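Local coordinates for putative type VI secretion protein (PDB 4HH5) that probably works as an ATP-hydrolysing ClpA/ClpB-family motor of the type VI secretion system, represented here by its N-terminal domain, at residues A[24-29]-A[36-41]; A[46-51]-A[67-72]. All blocks are in the same frame, centred on the assembly; numbering follows the deposited sequence.

Contact 1 (A[24-29]-A[36-41]); sequences EGAASL and AEITPE
Ile38 reaches out of the short strand 37-38 and sets its two branches against two consecutive alanines of helix 17-32. Its CG2 meets Ala26 CB at 3.8 Å, while CD1, at the end of the longer branch, lies 3.7 Å from Ala27 CB and 3.9 Å from Ala27 CA. The first torsion makes this division: with CG1 anti to the carbonyl carbon (chi1 -53°), CG2 and CG1 diverge toward neighbouring positions on the helix. The CA atoms of Ala27 and Ile38 are 6.1 Å apart, and the small methyl groups on the helical side let the backbones come this near.

Ala26 and Ile38 form the buried part; Leu94 of helix 92-107 and Pro88 also touch Ile38, and its backbone pairs with Gln89 and Ala91 in the two-stranded parallel sheet. Ala27 is partly exposed, and beyond it the helix turns to solvent at Glu24 and Ser28. There Ser28 OG donates to Glu24 O at 3.2 Å, from 38° above the carbonyl plane, and the same oxygen also accepts from Ser28 N.

Within the largely helical Clp N-terminal domain, this contact places Ile38 against helix 17-32 immediately before Thr39, at the N-cap position of helix 40-50. No hydrogen bond joins the two segments; their polar groups find partners within their own segment or outside the pair, so aliphatic packing alone joins helix to strand.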
loop_
_atom_site.group_PDB
_atom_site.type_symbol
_atom_site.label_atom_id
_atom_site.label_comp_id
_atom_site.label_asym_id
_atom_site.label_seq_id
_atom_site.Cartn_x
_atom_site.Cartn_y
_atom_site.Cartn_z
ATOM N N GLU A 24 -0.059 -2.730 -10.047
ATOM C CA GLU A 24 -0.263 -3.468 -11.303
ATOM C C GLU A 24 -0.368 -4.965 -10.993
ATOM O O GLU A 24 -1.233 -5.634 -11.546
ATOM C CB GLU A 24 0.887 -3.217 -12.293
ATOM C CG GLU A 24 0.968 -1.785 -12.772
ATOM N N GLY A 25 0.494 -5.457 -10.094
ATOM C CA GLY A 25 0.476 -6.847 -9.632
ATOM C C GLY A 25 -0.841 -7.207 -8.958
ATOM O O GLY A 25 -1.396 -8.283 -9.207
ATOM N N ALA A 26 -1.375 -6.281 -8.119
ATOM C CA ALA A 26 -2.661 -6.445 -7.430
ATOM C C ALA A 26 -3.821 -6.508 -8.448
ATOM O O ALA A 26 -4.717 -7.348 -8.295
ATOM C CB ALA A 26 -2.882 -5.309 -6.438
ATOM N N ALA A 27 -3.780 -5.639 -9.491
ATOM C CA ALA A 27 -4.773 -5.600 -10.574
ATOM C C ALA A 27 -4.718 -6.907 -11.376
ATOM O O ALA A 27 -5.771 -7.450 -11.713
ATOM C CB ALA A 27 -4.517 -4.410 -11.494
ATOM N N SER A 28 -3.493 -7.428 -11.651
ATOM C CA SER A 28 -3.300 -8.700 -12.368
ATOM C C SER A 28 -3.848 -9.872 -11.558
ATOM O O SER A 28 -4.532 -10.729 -12.123
ATOM C CB SER A 28 -1.826 -8.933 -12.693
ATOM O OG SER A 28 -1.384 -7.985 -13.649
ATOM N N LEU A 29 -3.590 -9.886 -10.233
ATOM C CA LEU A 29 -4.076 -10.929 -9.329
ATOM C C LEU A 29 -5.614 -10.943 -9.285
ATOM O O LEU A 29 -6.214 -12.015 -9.383
ATOM C CB LEU A 29 -3.444 -10.766 -7.935
ATOM C CG LEU A 29 -4.046 -11.550 -6.756
ATOM C CD1 LEU A 29 -3.720 -13.044 -6.842
ATOM C CD2 LEU A 29 -3.545 -10.986 -5.440
ATOM N N ALA A 36 -14.047 -8.126 -8.929
ATOM C CA ALA A 36 -14.420 -6.783 -9.368
ATOM C C ALA A 36 -13.554 -5.666 -8.809
ATOM O O ALA A 36 -13.315 -4.688 -9.516
ATOM C CB ALA A 36 -15.886 -6.505 -9.060
ATOM N N GLU A 37 -13.130 -5.763 -7.536
ATOM C CA GLU A 37 -12.401 -4.649 -6.926
ATOM C C GLU A 37 -10.996 -4.906 -6.392
ATOM O O GLU A 37 -10.760 -5.892 -5.703
ATOM C CB GLU A 37 -13.276 -3.924 -5.891
ATOM C CG GLU A 37 -14.567 -3.335 -6.493
ATOM C CD GLU A 37 -15.428 -2.518 -5.557
ATOM O OE1 GLU A 37 -16.175 -1.640 -5.998
ATOM O OE2 GLU A 37 -15.387 -2.805 -4.259
ATOM N N ILE A 38 -10.076 -3.974 -6.682
ATOM C CA ILE A 38 -8.694 -4.023 -6.200
ATOM C C ILE A 38 -8.722 -3.327 -4.838
ATOM O O ILE A 38 -9.008 -2.128 -4.759
ATOM C CB ILE A 38 -7.684 -3.365 -7.191
ATOM C CG1 ILE A 38 -7.821 -3.950 -8.611
ATOM C CG2 ILE A 38 -6.244 -3.508 -6.674
ATOM C CD1 ILE A 38 -7.508 -3.004 -9.736
ATOM N N THR A 39 -8.483 -4.098 -3.768
ATOM C CA THR A 39 -8.532 -3.598 -2.395
ATOM C C THR A 39 -7.127 -3.280 -1.839
ATOM O O THR A 39 -6.139 -3.778 -2.397
ATOM C CB THR A 39 -9.202 -4.643 -1.496
ATOM O OG1 THR A 39 -8.303 -5.739 -1.352
ATOM C CG2 THR A 39 -10.577 -5.100 -2.007
ATOM N N PRO A 40 -7.009 -2.531 -0.699
ATOM C CA PRO A 40 -5.675 -2.304 -0.110
ATOM C C PRO A 40 -5.006 -3.611 0.296
ATOM O O PRO A 40 -3.790 -3.676 0.262
ATOM C CB PRO A 40 -5.960 -1.419 1.112
ATOM C CG PRO A 40 -7.298 -0.820 0.859
ATOM C CD PRO A 40 -8.058 -1.864 0.103
ATOM N N GLU A 41 -5.795 -4.663 0.635
ATOM C CA GLU A 41 -5.250 -5.979 0.987
ATOM C C GLU A 41 -4.535 -6.599 -0.215
ATOM O O GLU A 41 -3.452 -7.164 -0.033
ATOM C CB GLU A 41 -6.329 -6.932 1.532
ATOM C CG GLU A 41 -6.862 -6.561 2.907
ATOM C CD GLU A 41 -7.993 -5.551 2.951
ATOM O OE1 GLU A 41 -8.309 -4.927 1.910
ATOM O OE2 GLU A 41 -8.577 -5.392 4.044
#

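Contact 2 (A[46-51]-A[67-72]); sequences KLLEQG and DAIWQS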
loop_
_atom_site.group_PDB
_atom_site.type_symbol
_atom_site.label_atom_id
_atom_site.label_comp_id
_atom_site.label_asym_id
_atom_site.label_seq_id
_atom_site.Cartn_x
_atom_site.Cartn_y
_atom_site.Cartn_z
ATOM N N LYS A 46 0.956 -7.736 -2.625
ATOM C CA LYS A 46 1.933 -7.534 -3.690
ATOM C C LYS A 46 3.109 -6.689 -3.267
ATOM O O LYS A 46 4.222 -6.961 -3.721
ATOM C CB LYS A 46 1.280 -7.023 -4.973
ATOM C CG LYS A 46 0.461 -8.104 -5.680
ATOM C CD LYS A 46 1.363 -9.091 -6.425
ATOM C CE LYS A 46 0.647 -10.369 -6.771
ATOM N NZ LYS A 46 1.572 -11.362 -7.370
ATOM N N LEU A 47 2.896 -5.722 -2.351
ATOM C CA LEU A 47 4.003 -4.932 -1.813
ATOM C C LEU A 47 4.955 -5.850 -1.024
ATOM O O LEU A 47 6.163 -5.842 -1.268
ATOM C CB LEU A 47 3.505 -3.775 -0.929
ATOM C CG LEU A 47 2.923 -2.549 -1.658
ATOM C CD1 LEU A 47 2.069 -1.712 -0.696
ATOM C CD2 LEU A 47 4.034 -1.668 -2.247
ATOM N N LEU A 48 4.395 -6.679 -0.121
ATOM C CA LEU A 48 5.165 -7.632 0.684
ATOM C C LEU A 48 5.793 -8.711 -0.185
ATOM O O LEU A 48 6.881 -9.184 0.133
ATOM C CB LEU A 48 4.308 -8.260 1.802
ATOM C CG LEU A 48 3.752 -7.311 2.874
ATOM C CD1 LEU A 48 2.848 -8.058 3.814
ATOM C CD2 LEU A 48 4.871 -6.612 3.668
ATOM N N GLU A 49 5.138 -9.069 -1.312
ATOM C CA GLU A 49 5.683 -10.043 -2.254
ATOM C C GLU A 49 6.973 -9.541 -2.917
ATOM O O GLU A 49 7.886 -10.332 -3.176
ATOM C CB GLU A 49 4.651 -10.439 -3.300
ATOM C CG GLU A 49 5.084 -11.666 -4.066
ATOM C CD GLU A 49 3.981 -12.391 -4.798
ATOM O OE1 GLU A 49 2.822 -11.922 -4.751
ATOM O OE2 GLU A 49 4.274 -13.455 -5.385
ATOM N N GLN A 50 7.053 -8.228 -3.175
ATOM C CA GLN A 50 8.257 -7.611 -3.743
ATOM C C GLN A 50 9.351 -7.639 -2.666
ATOM O O GLN A 50 10.515 -7.855 -2.983
ATOM C CB GLN A 50 7.956 -6.194 -4.264
ATOM C CG GLN A 50 7.021 -6.227 -5.471
ATOM C CD GLN A 50 6.615 -4.897 -6.064
ATOM O OE1 GLN A 50 5.943 -4.863 -7.092
ATOM N NE2 GLN A 50 6.999 -3.776 -5.459
ATOM N N GLY A 51 8.925 -7.473 -1.410
ATOM C CA GLY A 51 9.686 -7.614 -0.173
ATOM C C GLY A 51 11.023 -6.933 0.002
ATOM O O GLY A 51 11.916 -7.502 0.638
ATOM N N ASP A 67 5.512 -13.802 8.450
ATOM C CA ASP A 67 4.826 -15.022 8.010
ATOM C C ASP A 67 3.352 -14.966 8.370
ATOM O O ASP A 67 2.529 -15.290 7.526
ATOM C CB ASP A 67 5.477 -16.291 8.601
ATOM C CG ASP A 67 6.742 -16.753 7.897
ATOM O OD1 ASP A 67 7.378 -15.924 7.205
ATOM O OD2 ASP A 67 7.105 -17.944 8.046
ATOM N N ALA A 68 3.021 -14.533 9.611
ATOM C CA ALA A 68 1.639 -14.408 10.079
ATOM C C ALA A 68 0.884 -13.333 9.283
ATOM O O ALA A 68 -0.290 -13.528 8.974
ATOM C CB ALA A 68 1.600 -14.111 11.564
ATOM N N ILE A 69 1.568 -12.234 8.898
ATOM C CA ILE A 69 0.950 -11.173 8.089
ATOM C C ILE A 69 0.613 -11.727 6.708
ATOM O O ILE A 69 -0.496 -11.511 6.225
ATOM C CB ILE A 69 1.823 -9.889 7.999
ATOM C CG1 ILE A 69 2.122 -9.301 9.404
ATOM C CG2 ILE A 69 1.152 -8.843 7.090
ATOM C CD1 ILE A 69 3.217 -8.230 9.438
ATOM N N TRP A 70 1.576 -12.438 6.080
ATOM C CA TRP A 70 1.409 -13.053 4.763
ATOM C C TRP A 70 0.242 -14.049 4.781
ATOM O O TRP A 70 -0.602 -13.996 3.892
ATOM C CB TRP A 70 2.708 -13.755 4.309
ATOM C CG TRP A 70 2.567 -14.458 2.988
ATOM C CD1 TRP A 70 2.398 -15.794 2.783
ATOM C CD2 TRP A 70 2.472 -13.838 1.700
ATOM N NE1 TRP A 70 2.244 -16.050 1.438
ATOM C CE2 TRP A 70 2.281 -14.866 0.752
ATOM C CE3 TRP A 70 2.545 -12.507 1.252
ATOM C CZ2 TRP A 70 2.153 -14.607 -0.619
ATOM C CZ3 TRP A 70 2.451 -12.257 -0.108
ATOM C CH2 TRP A 70 2.256 -13.297 -1.026
ATOM N N GLN A 71 0.197 -14.941 5.789
ATOM C CA GLN A 71 -0.867 -15.948 5.940
ATOM C C GLN A 71 -2.252 -15.322 6.120
ATOM O O GLN A 71 -3.224 -15.829 5.570
ATOM C CB GLN A 71 -0.554 -16.921 7.087
ATOM C CG GLN A 71 0.553 -17.936 6.775
ATOM C CD GLN A 71 0.223 -18.888 5.645
ATOM O OE1 GLN A 71 -0.901 -19.393 5.519
ATOM N NE2 GLN A 71 1.209 -19.168 4.805
ATOM N N SER A 72 -2.331 -14.201 6.863
ATOM C CA SER A 72 -3.581 -13.469 7.098
ATOM C C SER A 72 -4.101 -12.889 5.784
ATOM O O SER A 72 -5.303 -12.953 5.523
ATOM C CB SER A 72 -3.354 -12.354 8.114
ATOM O OG SER A 72 -2.914 -12.911 9.343
#
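Leu48 and Ile69 face each other between helix 40-50 and helix 66-78, a helix-helix pairing in the Clp N-terminal helical domain. Their side chains cross at about a right angle, and the touch is made by branch methyls, Leu48 CD1 to Ile69 CG2 at 3.8 Å. Leu55 of helix 54-61 also lies against Leu48, whereas Ile69 is buried further by Trp64, Leu134, Pro136 and Leu137.

Beside this apolar pair the character changes. With chi1 at 177°, Trp70 carries its indole away from its own backbone N, and although its CB points neither at nor away from helix 40-50, the benzo end of the ring comes close to that helix. Glu49, extended beyond CG, brings its carboxylate to the ring's edge near the ring plane, with the carboxylate and indole planes 77° apart. That edge contact is a van der Waals approach, Glu49 OE1 to Trp70 CH2 at 4.0 Å. The same oxygen is held from its own helix: Lys46 NZ forms a salt bridge with Glu49 OE1 at 3.0 Å, arriving from above the carboxylate plane, 50° out of it.

How the contacts relate
Both contacts draw on helix 40-50: contact 1 takes in its start and the strand before it, contact 2 its last turn or so. They come in series along the chain, with centres 14 Å apart. Contact 1 is the more buried and purely aliphatic, joining a strand to helix 17-32. Contact 2 buries more area between its segments, 179 against 122 Å², yet is only partly buried, and its outer side adds a carboxylate and an indole edge beside the apolar pair. The two meet at Lys46: its CG lies 3.6 Å from Ala26 N, so the aliphatic chain packs on helix 17-32 while its amino group pairs with Glu49, the residue that meets Trp70.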